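Local coordinates for maternal effect protein oskar (Drosophila melanogaster, PDB 5A4A) that probably binds RNA through its OSK domain, an SGNH-hydrolase-like module, as part of its role as the inducer of germ plasm in the fly, at residues 60-65 with 92-97. Numbering follows the deposited sequence.
Sequences GLTING and RGKPLV. With SO4 (sulfate ion), chain D.
With chi1 at 58°, Thr62 holds OG1 between its backbone N and carbonyl carbon, leaving the methyl CG2 anti to the carbonyl carbon, where it meets Arg92, whose side chain runs extended from CG to NE and crosses the threonine at about a right angle. CG2 packs against one face of the guanidinium, 3.3 Å from Arg92 NH1, while over the opposite face sits O4 of a sulfate ion, probably from the crystallisation liquor. The planar cation is thus sandwiched between a methyl and an anion. Arg92 NE donates to sulfate O3 at 2.7 Å with a bent N-H...O angle of 140°, and Ser183 and Lys184 also hydrogen-bond to the ion, a cluster compatible with phosphate binding in an RNA-binding domain. Gly60 O approaches Arg92 NH2 obliquely at 3.3 Å, too poorly angled to bond; NH2 instead makes a weak hydrogen bond to Gly182 O. The positive phi of Gly60 suits a glycine. In this SGNH-hydrolase-like fold the contact joins the N-terminus of helix 63-71 to the connection 92-95 that leads into helix 96-112. Thr62 is the N-cap of helix 63-71: its OG1 accepts from Gly65 N at 2.9 Å, and a short hydroxyl side chain fits that task. Replacing it with an alanine would probably leave Gly65 N without its cap and one guanidinium face without its methyl cover. Lys94, its chain extended beyond CG, brings NZ to 4.1 Å from Thr62 OG1 and donates to a water that also accepts from Asn64 N. The side chain of Asn64 accepts from Arg67 through OD1, while Asp89 offers Lys94 NZ a weak, long ion pair.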
ATOM      1  N   GLY A  60       5.859   6.747   2.606  1.00 11.77           N
ATOM      2  CA  GLY A  60       6.531   7.162   1.386  1.00 11.43           C
ATOM      3  C   GLY A  60       6.975   6.034   0.467  1.00 11.15           C
ATOM      4  O   GLY A  60       7.743   6.274  -0.472  1.00 14.00           O
ATOM      5  N   LEU A  61       6.504   4.812   0.715  1.00  9.44           N
ATOM      6  CA  LEU A  61       6.898   3.671  -0.117  1.00 10.35           C
ATOM      7  C   LEU A  61       6.270   3.756  -1.510  1.00 11.61           C
ATOM      8  O   LEU A  61       5.054   3.685  -1.661  1.00 13.25           O
ATOM      9  CB  LEU A  61       6.508   2.339   0.538  1.00 11.57           C
ATOM     10  CG  LEU A  61       7.215   1.082   0.007  1.00 16.00           C
ATOM     11  CD1 LEU A  61       8.696   1.058   0.431  1.00 15.57           C
ATOM     12  CD2 LEU A  61       6.497  -0.185   0.452  1.00 15.17           C
ATOM     13  N   THR A  62       7.107   3.908  -2.527  1.00 10.25           N
ATOM     14  CA  THR A  62       6.627   3.872  -3.897  1.00  9.53           C
ATOM     15  C   THR A  62       6.689   2.431  -4.398  1.00 11.31           C
ATOM     16  O   THR A  62       7.165   1.531  -3.695  1.00 13.67           O
ATOM     17  CB  THR A  62       7.509   4.723  -4.812  1.00 12.19           C
ATOM     18  OG1 THR A  62       8.850   4.233  -4.727  1.00 11.91           O
ATOM     19  CG2 THR A  62       7.481   6.206  -4.381  1.00 14.17           C
ATOM     20  N   ILE A  63       6.239   2.225  -5.630  1.00 13.56           N
ATOM     21  CA  ILE A  63       6.338   0.913  -6.250  1.00 12.55           C
ATOM     22  C   ILE A  63       7.808   0.494  -6.325  1.00 11.71           C
ATOM     23  O   ILE A  63       8.150  -0.625  -5.948  1.00 14.58           O
ATOM     24  CB  ILE A  63       5.692   0.900  -7.644  1.00 10.55           C
ATOM     25  CG1 ILE A  63       4.178   1.088  -7.528  1.00 10.67           C
ATOM     26  CG2 ILE A  63       5.977  -0.412  -8.358  1.00 13.55           C
ATOM     27  CD1 ILE A  63       3.523   1.565  -8.823  1.00 12.75           C
ATOM     28  N   ASN A  64       8.676   1.395  -6.779  1.00 12.25           N
ATOM     29  CA  ASN A  64      10.117   1.123  -6.778  1.00 13.25           C
ATOM     30  C   ASN A  64      10.678   0.919  -5.374  1.00 14.55           C
ATOM     31  O   ASN A  64      11.544   0.067  -5.159  1.00 15.19           O
ATOM     32  CB  ASN A  64      10.887   2.218  -7.524  1.00 15.79           C
ATOM     33  CG  ASN A  64      10.807   2.051  -9.025  1.00 17.40           C
ATOM     34  OD1 ASN A  64      10.224   1.084  -9.515  1.00 17.43           O
ATOM     35  ND2 ASN A  64      11.386   2.994  -9.767  1.00 20.00           N
ATOM     36  N   GLY A  65      10.173   1.688  -4.412  1.00 15.80           N
ATOM     37  CA  GLY A  65      10.537   1.478  -3.021  1.00 16.63           C
ATOM     38  C   GLY A  65      10.196   0.071  -2.558  1.00 12.57           C
ATOM     39  O   GLY A  65      10.964  -0.551  -1.820  1.00 16.40           O
ATOM     40  N   ARG A  92       3.346  11.885  -5.973  1.00 14.36           N
ATOM     41  CA  ARG A  92       4.608  12.517  -6.370  1.00 17.94           C
ATOM     42  C   ARG A  92       4.582  12.941  -7.831  1.00 20.75           C
ATOM     43  O   ARG A  92       5.532  13.550  -8.324  1.00 22.11           O
ATOM     44  CB  ARG A  92       5.807  11.584  -6.142  1.00 18.52           C
ATOM     45  CG  ARG A  92       6.172  11.386  -4.687  1.00 28.41           C
ATOM     46  CD  ARG A  92       7.401  10.489  -4.511  1.00 31.81           C
ATOM     47  NE  ARG A  92       7.645  10.235  -3.093  1.00 36.87           N
ATOM     48  CZ  ARG A  92       8.583   9.426  -2.609  1.00 32.63           C
ATOM     49  NH1 ARG A  92       9.401   8.768  -3.427  1.00 23.45           N
ATOM     50  NH2 ARG A  92       8.700   9.281  -1.296  1.00 28.82           N
ATOM     51  N   GLY A  93       3.507  12.586  -8.524  1.00 14.47           N
ATOM     52  CA  GLY A  93       3.326  12.985  -9.907  1.00 20.10           C
ATOM     53  C   GLY A  93       4.153  12.180 -10.894  1.00 21.16           C
ATOM     54  O   GLY A  93       4.500  12.679 -11.962  1.00 23.03           O
ATOM     55  N   LYS A  94       4.479  10.938 -10.548  1.00 21.94           N
ATOM     56  CA  LYS A  94       5.173  10.075 -11.501  1.00 20.13           C
ATOM     57  C   LYS A  94       4.274   9.844 -12.712  1.00 18.44           C
ATOM     58  O   LYS A  94       3.052   9.748 -12.574  1.00 15.65           O
ATOM     59  CB  LYS A  94       5.595   8.742 -10.866  1.00 22.76           C
ATOM     60  CG  LYS A  94       6.718   8.866  -9.830  1.00 28.23           C
ATOM     61  CD  LYS A  94       7.497   7.556  -9.701  1.00 35.33           C
ATOM     62  CE  LYS A  94       8.354   7.524  -8.440  1.00 40.65           C
ATOM     63  NZ  LYS A  94       9.142   6.258  -8.335  1.00 37.96           N
ATOM     64  N   PRO A  95       4.872   9.795 -13.911  1.00 22.08           N
ATOM     65  CA  PRO A  95       4.074   9.539 -15.113  1.00 21.13           C
ATOM     66  C   PRO A  95       3.388   8.184 -15.008  1.00 19.14           C
ATOM     67  O   PRO A  95       3.984   7.226 -14.519  1.00 17.42           O
ATOM     68  CB  PRO A  95       5.119   9.513 -16.233  1.00 18.89           C
ATOM     69  CG  PRO A  95       6.288  10.266 -15.690  1.00 25.34           C
ATOM     70  CD  PRO A  95       6.294  10.018 -14.218  1.00 25.30           C
ATOM     71  N   LEU A  96       2.139   8.110 -15.453  1.00 19.13           N
ATOM     72  CA  LEU A  96       1.387   6.854 -15.422  1.00 16.93           C
ATOM     73  C   LEU A  96       2.111   5.696 -16.120  1.00 15.81           C
ATOM     74  O   LEU A  96       2.133   4.577 -15.606  1.00 18.34           O
ATOM     75  CB  LEU A  96      -0.013   7.049 -16.013  1.00 15.06           C
ATOM     76  CG  LEU A  96      -0.899   5.804 -16.063  1.00 19.69           C
ATOM     77  CD1 LEU A  96      -1.288   5.353 -14.661  1.00 19.50           C
ATOM     78  CD2 LEU A  96      -2.141   6.062 -16.916  1.00 23.76           C
ATOM     79  N   VAL A  97       2.709   5.959 -17.283  1.00 20.65           N
ATOM     80  CA  VAL A  97       3.446   4.915 -17.998  1.00 20.07           C
ATOM     81  C   VAL A  97       4.559   4.325 -17.136  1.00 17.65           C
ATOM     82  O   VAL A  97       4.782   3.115 -17.144  1.00 17.68           O
ATOM     83  CB  VAL A  97       4.011   5.403 -19.366  1.00 24.21           C
ATOM     84  CG1 VAL A  97       5.003   6.543 -19.179  1.00 39.51           C
ATOM     85  CG2 VAL A  97       4.663   4.250 -20.117  1.00 24.58           C
TER
HETATM   86  S   SO4 D1609       7.815  13.401  -1.937  1.00 35.97           S
HETATM   87  O1  SO4 D1609       7.039  14.208  -2.876  1.00 34.94           O
HETATM   88  O2  SO4 D1609       8.287  14.224  -0.820  1.00 28.34           O
HETATM   89  O3  SO4 D1609       6.990  12.294  -1.454  1.00 30.73           O
HETATM   90  O4  SO4 D1609       8.975  12.846  -2.629  1.00 47.04           O
HETATM   91  O   HOH W   1       7.981   3.721  -8.395  1.00 16.91           O